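Aminomethyltransferase (Bartonella henselae, PDB 3GIR) is a member of the aminomethyltransferase family, a multidomain protein that ends in a C-terminal barrel domain. Local coordinates at residues 96-99 and 100-104; 288-292 and 293-297; 341-345 and 346-350. All coordinates share one frame; numbering follows the deposited sequence.

Overall arrangement
Contacts 1 and 2 are neighbours, their centres 10 Å apart, whereas contact 3 lies on the opposite side of the chain's centre, about 38 Å from the centre of either. Contact 1 is the end of helix 94-101 and is largely buried, built from backbone bonds and apolar side chains. Contact 2 is only partly buried: a turn between helices 284-289 and 295-304, with one alanine-on-phenylalanine packing. The two are joined where Tyr-100 O probably accepts a hydrogen bond from Tyr-293 N. Contact 3, also partly buried, is the bend of a beta hairpin in the C-terminal barrel domain, where glycines and prolines shape the backbone and polar groups reach other elements.

Contact 1: 96-99 and 100-104; sequences EFLS and YALPV
Phe-97 and Ala-101 meet one helical turn apart, the ring laying its CE1 atom 3.7 Å from Ala-101 CB. The phenylalanine reaches that far because its CG stands opposite the backbone N (chi1 163°), which swings the ring along the helix toward its C-terminal end; alanine's short methyl suits this close approach. Along the backbone of the same turn, Ala-101 N donates to Phe-97 O at 2.8 Å, with an N-H...O angle of 160°. One residue on, Leu-98 and Leu-102 lie side by side and point the same way, CD2 to CD1 at 4.2 Å, joined also by a helical bond from Leu-102 N to Leu-98 O (3.0 Å). Leu-102 is the first residue to leave helical phi/psi. The chain then folds back in an inverse gamma turn centred on Pro-103, whose ring restrains phi to the negative range that such a turn needs; Val-104 N bonds to Leu-102 O across it. Val-104 is thereby returned to the helix: its CG2 methyl sits 3.6 Å from Leu-98 O. A water donates to both Ser-99 O (2.7 Å) and Val-104 O (2.6 Å), linking the last turn to the departing chain. Ser-99 suits this junction, since its OG bonds to Val-95 O within the helix and to Ala-106 N beyond it. Farther out, Arg-159 bonds to Ala-101 O near the helix end. Phe-97 and Ala-101 pack on Leu-156 of helix 149-159, while Leu-98, Leu-102 and Val-104 face leucines of strand 126-136, with Leu-102 also touching Leu-119 of strand 114-120.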
loop_
_atom_site.group_PDB
_atom_site.type_symbol
_atom_site.label_atom_id
_atom_site.label_comp_id
_atom_site.label_asym_id
_atom_site.label_seq_id
_atom_site.Cartn_x
_atom_site.Cartn_y
_atom_site.Cartn_z
ATOM N N GLU A 96 -15.272 5.534 -18.906
ATOM C CA GLU A 96 -14.840 4.646 -19.921
ATOM C C GLU A 96 -13.291 4.520 -19.979
ATOM O O GLU A 96 -12.741 3.459 -20.138
ATOM C CB GLU A 96 -15.374 5.184 -21.261
ATOM C CG GLU A 96 -16.876 5.143 -21.324
ATOM C CD GLU A 96 -17.671 6.308 -20.689
ATOM O OE1 GLU A 96 -17.114 7.300 -20.121
ATOM O OE2 GLU A 96 -18.940 6.193 -20.733
ATOM N N PHE A 97 -12.601 5.622 -19.783
ATOM C CA PHE A 97 -11.172 5.577 -19.742
ATOM C C PHE A 97 -10.677 4.639 -18.601
ATOM O O PHE A 97 -9.794 3.767 -18.798
ATOM C CB PHE A 97 -10.611 6.955 -19.572
ATOM C CG PHE A 97 -9.179 6.943 -19.108
ATOM C CD1 PHE A 97 -8.170 6.273 -19.813
ATOM C CD2 PHE A 97 -8.853 7.587 -17.918
ATOM C CE1 PHE A 97 -6.896 6.257 -19.329
ATOM C CE2 PHE A 97 -7.572 7.483 -17.407
ATOM C CZ PHE A 97 -6.606 6.865 -18.105
ATOM N N LEU A 98 -11.251 4.821 -17.415
ATOM C CA LEU A 98 -10.826 4.052 -16.235
ATOM C C LEU A 98 -11.093 2.586 -16.386
ATOM O O LEU A 98 -10.274 1.765 -15.980
ATOM C CB LEU A 98 -11.375 4.654 -14.918
ATOM C CG LEU A 98 -10.661 5.961 -14.563
ATOM C CD1 LEU A 98 -11.546 6.649 -13.497
ATOM C CD2 LEU A 98 -9.217 5.719 -14.044
ATOM N N SER A 99 -12.217 2.247 -17.018
ATOM C CA SER A 99 -12.536 0.816 -17.228
ATOM C C SER A 99 -11.691 0.155 -18.303
ATOM O O SER A 99 -11.634 -1.049 -18.372
ATOM C CB SER A 99 -14.030 0.681 -17.552
ATOM O OG SER A 99 -14.820 1.332 -16.617
ATOM N N TYR A 100 -11.014 0.936 -19.115
ATOM C CA TYR A 100 -9.989 0.425 -20.023
ATOM C C TYR A 100 -8.611 0.369 -19.386
ATOM O O TYR A 100 -7.876 -0.624 -19.474
ATOM C CB TYR A 100 -9.965 1.294 -21.251
ATOM C CG TYR A 100 -8.806 1.006 -22.165
ATOM C CD1 TYR A 100 -8.715 -0.205 -22.841
ATOM C CD2 TYR A 100 -7.803 1.918 -22.361
ATOM C CE1 TYR A 100 -7.652 -0.483 -23.657
ATOM C CE2 TYR A 100 -6.744 1.663 -23.212
ATOM C CZ TYR A 100 -6.694 0.432 -23.883
ATOM O OH TYR A 100 -5.630 0.117 -24.684
ATOM N N ALA A 101 -8.255 1.446 -18.675
ATOM C CA ALA A 101 -6.913 1.524 -18.110
ATOM C C ALA A 101 -6.674 0.538 -17.019
ATOM O O ALA A 101 -5.559 0.024 -16.863
ATOM C CB ALA A 101 -6.556 2.987 -17.601
ATOM N N LEU A 102 -7.714 0.313 -16.210
ATOM C CA LEU A 102 -7.613 -0.537 -15.006
ATOM C C LEU A 102 -8.687 -1.606 -15.044
ATOM O O LEU A 102 -9.776 -1.342 -15.594
ATOM C CB LEU A 102 -7.863 0.286 -13.743
ATOM C CG LEU A 102 -6.947 1.474 -13.530
ATOM C CD1 LEU A 102 -7.416 2.345 -12.329
ATOM C CD2 LEU A 102 -5.465 1.029 -13.311
ATOM N N PRO A 103 -8.466 -2.705 -14.297
ATOM C CA PRO A 103 -9.506 -3.764 -14.248
ATOM C C PRO A 103 -10.614 -3.463 -13.236
ATOM O O PRO A 103 -10.787 -4.179 -12.248
ATOM C CB PRO A 103 -8.709 -5.016 -13.855
ATOM C CG PRO A 103 -7.584 -4.456 -13.016
ATOM C CD PRO A 103 -7.253 -3.091 -13.590
ATOM N N VAL A 104 -11.406 -2.433 -13.542
ATOM C CA VAL A 104 -12.481 -1.945 -12.702
ATOM C C VAL A 104 -13.700 -1.713 -13.578
ATOM O O VAL A 104 -13.595 -1.588 -14.796
ATOM C CB VAL A 104 -12.090 -0.605 -11.995
ATOM C CG1 VAL A 104 -10.795 -0.756 -11.162
ATOM C CG2 VAL A 104 -11.936 0.575 -13.011
HETATM O O HOH W 1 -12.768 -3.000 -16.870
#

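Contact 2: 288-292 and 293-297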
loop_
_atom_site.group_PDB
_atom_site.type_symbol
_atom_site.label_atom_id
_atom_site.label_comp_id
_atom_site.label_asym_id
_atom_site.label_seq_id
_atom_site.Cartn_x
_atom_site.Cartn_y
_atom_site.Cartn_z
ATOM N N GLU A 288 -15.535 -10.969 -16.892
ATOM C CA GLU A 288 -16.393 -11.432 -17.988
ATOM C C GLU A 288 -16.470 -10.420 -19.116
ATOM O O GLU A 288 -16.408 -10.801 -20.281
ATOM C CB GLU A 288 -17.753 -11.843 -17.438
ATOM C CG GLU A 288 -17.592 -13.145 -16.636
ATOM C CD GLU A 288 -18.870 -13.696 -16.002
ATOM O OE1 GLU A 288 -19.893 -12.956 -15.936
ATOM O OE2 GLU A 288 -18.810 -14.873 -15.535
ATOM N N LYS A 289 -16.520 -9.130 -18.785
ATOM C CA LYS A 289 -16.483 -8.096 -19.814
ATOM C C LYS A 289 -15.111 -8.012 -20.495
ATOM O O LYS A 289 -15.007 -7.770 -21.692
ATOM C CB LYS A 289 -16.853 -6.756 -19.210
ATOM C CG LYS A 289 -18.327 -6.438 -19.352
ATOM C CD LYS A 289 -18.674 -5.055 -18.815
ATOM C CE LYS A 289 -18.693 -5.034 -17.290
ATOM N NZ LYS A 289 -19.697 -4.023 -16.811
ATOM N N ALA A 290 -14.038 -8.186 -19.710
ATOM C CA ALA A 290 -12.695 -8.252 -20.275
ATOM C C ALA A 290 -12.338 -7.038 -21.112
ATOM O O ALA A 290 -11.671 -7.173 -22.125
ATOM C CB ALA A 290 -12.506 -9.549 -21.107
ATOM N N GLN A 291 -12.681 -5.846 -20.645
ATOM C CA GLN A 291 -12.422 -4.637 -21.447
ATOM C C GLN A 291 -11.149 -3.871 -21.021
ATOM O O GLN A 291 -10.775 -2.911 -21.668
ATOM C CB GLN A 291 -13.638 -3.739 -21.519
ATOM C CG GLN A 291 -14.045 -3.098 -20.228
ATOM C CD GLN A 291 -15.285 -2.193 -20.327
ATOM O OE1 GLN A 291 -16.395 -2.565 -19.888
ATOM N NE2 GLN A 291 -15.093 -0.988 -20.871
ATOM N N PHE A 292 -10.523 -4.303 -19.936
ATOM C CA PHE A 292 -9.330 -3.615 -19.451
ATOM C C PHE A 292 -8.061 -4.048 -20.150
ATOM O O PHE A 292 -7.923 -5.213 -20.617
ATOM C CB PHE A 292 -9.163 -3.802 -17.946
ATOM C CG PHE A 292 -9.076 -5.241 -17.477
ATOM C CD1 PHE A 292 -7.883 -5.858 -17.301
ATOM C CD2 PHE A 292 -10.212 -5.938 -17.106
ATOM C CE1 PHE A 292 -7.809 -7.173 -16.842
ATOM C CE2 PHE A 292 -10.088 -7.246 -16.610
ATOM C CZ PHE A 292 -8.888 -7.814 -16.494
ATOM N N TYR A 293 -7.087 -3.144 -20.164
ATOM C CA TYR A 293 -5.741 -3.377 -20.656
ATOM C C TYR A 293 -5.082 -4.516 -19.834
ATOM O O TYR A 293 -5.010 -4.436 -18.622
ATOM C CB TYR A 293 -4.912 -2.082 -20.533
ATOM C CG TYR A 293 -3.638 -2.084 -21.331
ATOM C CD1 TYR A 293 -3.567 -1.424 -22.561
ATOM C CD2 TYR A 293 -2.536 -2.795 -20.933
ATOM C CE1 TYR A 293 -2.404 -1.474 -23.347
ATOM C CE2 TYR A 293 -1.358 -2.813 -21.682
ATOM C CZ TYR A 293 -1.304 -2.168 -22.907
ATOM O OH TYR A 293 -0.138 -2.216 -23.640
ATOM N N GLY A 294 -4.600 -5.562 -20.518
ATOM C CA GLY A 294 -4.059 -6.759 -19.870
ATOM C C GLY A 294 -5.045 -7.885 -19.684
ATOM O O GLY A 294 -4.668 -8.914 -19.105
ATOM N N ALA A 295 -6.323 -7.709 -20.050
ATOM C CA ALA A 295 -7.351 -8.697 -19.760
ATOM C C ALA A 295 -7.047 -10.086 -20.339
ATOM O O ALA A 295 -7.290 -11.069 -19.661
ATOM C CB ALA A 295 -8.733 -8.209 -20.237
ATOM N N LYS A 296 -6.586 -10.144 -21.569
ATOM C CA LYS A 296 -6.397 -11.461 -22.216
ATOM C C LYS A 296 -5.378 -12.261 -21.405
ATOM O O LYS A 296 -5.647 -13.411 -21.068
ATOM C CB LYS A 296 -5.921 -11.312 -23.659
ATOM C CG LYS A 296 -5.497 -12.641 -24.309
ATOM C CD LYS A 296 -5.192 -12.462 -25.763
ATOM C CE LYS A 296 -4.691 -13.768 -26.402
ATOM N NZ LYS A 296 -4.656 -13.600 -27.901
ATOM N N ALA A 297 -4.216 -11.661 -21.120
ATOM C CA ALA A 297 -3.141 -12.327 -20.291
ATOM C C ALA A 297 -3.629 -12.614 -18.871
ATOM O O ALA A 297 -3.328 -13.663 -18.267
ATOM C CB ALA A 297 -1.890 -11.500 -20.276
#
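Phe-292 and Ala-295 are the first and last residues of a type II beta turn that leads into helix 295-304. Ala-295 N donates to Phe-292 O at 3.0 Å, approaching from above the carbonyl plane, 38° out of it. Gly-294 is the N-cap of the helix, and glycine readily takes the positive phi of the third position of a type II turn. The phenylalanine side chain begins at CB, 3.1 Å from Tyr-293 N. CG lies between the backbone N and the carbonyl carbon (chi1 58°), which brings the ring against Ala-295. Along one side, Phe-292 CD1 comes within 3.5 Å of Tyr-293 O, which lies at the ring edge, and Phe-292 CE1 reaches Ala-295 CA at 3.3 Å. At the tip, Phe-292 CZ is 3.8 Å from Ala-295 CB. Pro-103 lies against the other face of the ring. Alanine suits the helix start, being small enough for its methyl to sit over the ring face, with Ala-295 CB also 4.1 Å from Ala-290 CB. The Ala-295 methyl makes a CH-pi contact, CB standing 3.7 Å from the centroid of the Phe-292 ring and 10° off its normal.

Contact 3: 341-345 and 346-350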
loop_
_atom_site.group_PDB
_atom_site.type_symbol
_atom_site.label_atom_id
_atom_site.label_comp_id
_atom_site.label_asym_id
_atom_site.label_seq_id
_atom_site.Cartn_x
_atom_site.Cartn_y
_atom_site.Cartn_z
ATOM N N GLY A 341 10.544 -8.760 5.017
ATOM C CA GLY A 341 10.763 -9.378 6.312
ATOM C C GLY A 341 11.200 -8.406 7.355
ATOM O O GLY A 341 11.966 -7.471 7.034
ATOM N N GLY A 342 10.760 -8.615 8.595
ATOM C CA GLY A 342 11.197 -7.809 9.719
ATOM C C GLY A 342 10.654 -8.326 11.036
ATOM O O GLY A 342 10.007 -9.341 11.091
ATOM N N PHE A 343 10.962 -7.641 12.125
ATOM C CA PHE A 343 10.389 -7.969 13.408
ATOM C C PHE A 343 9.038 -7.317 13.529
ATOM O O PHE A 343 8.911 -6.098 13.295
ATOM C CB PHE A 343 11.303 -7.535 14.533
ATOM C CG PHE A 343 10.822 -7.958 15.891
ATOM C CD1 PHE A 343 11.028 -9.252 16.341
ATOM C CD2 PHE A 343 10.200 -7.047 16.736
ATOM C CE1 PHE A 343 10.559 -9.628 17.583
ATOM C CE2 PHE A 343 9.775 -7.403 17.964
ATOM C CZ PHE A 343 9.923 -8.707 18.365
ATOM N N GLY A 344 8.004 -8.092 13.851
ATOM C CA GLY A 344 6.685 -7.494 14.098
ATOM C C GLY A 344 6.429 -7.365 15.585
ATOM O O GLY A 344 6.213 -8.380 16.239
ATOM N N PRO A 345 6.435 -6.167 16.146
ATOM C CA PRO A 345 6.288 -6.052 17.608
ATOM C C PRO A 345 4.929 -6.496 18.145
ATOM O O PRO A 345 4.817 -6.880 19.331
ATOM C CB PRO A 345 6.483 -4.551 17.857
ATOM C CG PRO A 345 7.323 -4.114 16.721
ATOM C CD PRO A 345 6.809 -4.865 15.556
ATOM N N SER A 346 3.896 -6.421 17.317
ATOM C CA SER A 346 2.542 -6.849 17.733
ATOM C C SER A 346 2.462 -8.359 17.686
ATOM O O SER A 346 1.994 -8.986 18.637
ATOM C CB SER A 346 1.430 -6.206 16.938
ATOM O OG SER A 346 1.547 -4.826 16.960
ATOM N N PHE A 347 2.992 -8.952 16.623
ATOM C CA PHE A 347 3.071 -10.402 16.493
ATOM C C PHE A 347 4.050 -10.996 17.518
ATOM O O PHE A 347 3.894 -12.184 17.888
ATOM C CB PHE A 347 3.537 -10.759 15.080
ATOM C CG PHE A 347 3.455 -12.226 14.758
ATOM C CD1 PHE A 347 2.213 -12.842 14.739
ATOM C CD2 PHE A 347 4.564 -12.972 14.509
ATOM C CE1 PHE A 347 2.086 -14.207 14.434
ATOM C CE2 PHE A 347 4.488 -14.367 14.187
ATOM C CZ PHE A 347 3.223 -14.960 14.145
ATOM N N ASP A 348 4.975 -10.151 17.990
ATOM C CA ASP A 348 6.063 -10.456 18.900
ATOM C C ASP A 348 6.977 -11.518 18.348
ATOM O O ASP A 348 7.363 -12.463 19.046
ATOM C CB ASP A 348 5.558 -10.845 20.274
ATOM C CG ASP A 348 6.639 -10.774 21.315
ATOM O OD1 ASP A 348 7.610 -9.983 21.183
ATOM O OD2 ASP A 348 6.516 -11.563 22.269
ATOM N N GLY A 349 7.359 -11.332 17.092
ATOM C CA GLY A 349 8.393 -12.133 16.471
ATOM C C GLY A 349 8.550 -11.780 15.004
ATOM O O GLY A 349 7.823 -10.926 14.513
ATOM N N PRO A 350 9.545 -12.378 14.337
ATOM C CA PRO A 350 9.766 -12.146 12.896
ATOM C C PRO A 350 8.525 -12.507 12.060
ATOM O O PRO A 350 7.824 -13.514 12.351
ATOM C CB PRO A 350 10.949 -13.050 12.563
ATOM C CG PRO A 350 11.508 -13.417 13.819
ATOM C CD PRO A 350 10.542 -13.312 14.879
HETATM O O HOH W 2 7.003 -7.063 20.844
#
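Gly-344 and Gly-349 face each other as a hydrogen-bonded antiparallel pair that closes the hairpin of strands 334-344 and 349-356. Gly-344 N donates to Gly-349 O at 2.9 Å, arriving 42° out of the carbonyl plane, and the return bond from Gly-349 N to Gly-344 O is longer, 3.3 Å. The same Gly-344 O takes a weak bond from Asp-348 N at 2.8 Å. Asp-348 and Gly-349 both face Gly-344, and with Asp-348 at positive phi this fits a G1 beta bulge. Pro-345, Ser-346 and Phe-347 bend the chain with helix-like backbone angles, which suit proline's fixed phi, and Asp-348, in the left-handed region, brings the chain into the returning strand.

A water bridges the bend, donating to Pro-345 O at 2.7 Å and to Asp-348 OD1 at 3.0 Å. Beside that carboxylate lies the Phe-343 ring, its edge toward OD1 and the two planes 85° apart. A nearly fully extended first torsion (chi1 -175°) sends the ring across the hairpin, bringing Phe-343 CE1 to 3.5 Å from Gly-349 CA; a bare glycine allows so near an approach. Phe-343 and Pro-350 share one face of the sheet as a non-hydrogen-bonded pair, where the pair itself needs no N-H from Pro-350, and Pro-350 CA makes a CA-H...O contact with Gly-342 O at 3.3 Å.

Outside the hairpin, Ser-346 OG bonds to His-69 of helix 65-74, on which Pro-345 also packs, Phe-347 N bonds to Glu-257, and the Phe-347 ring meets Phe-385 edge-to-face. The chemistry implies a division of labour: backbone bonds and glycines set the tight reversal, while the serine, proline and phenylalanine dock the hairpin against neighbouring parts of the chain.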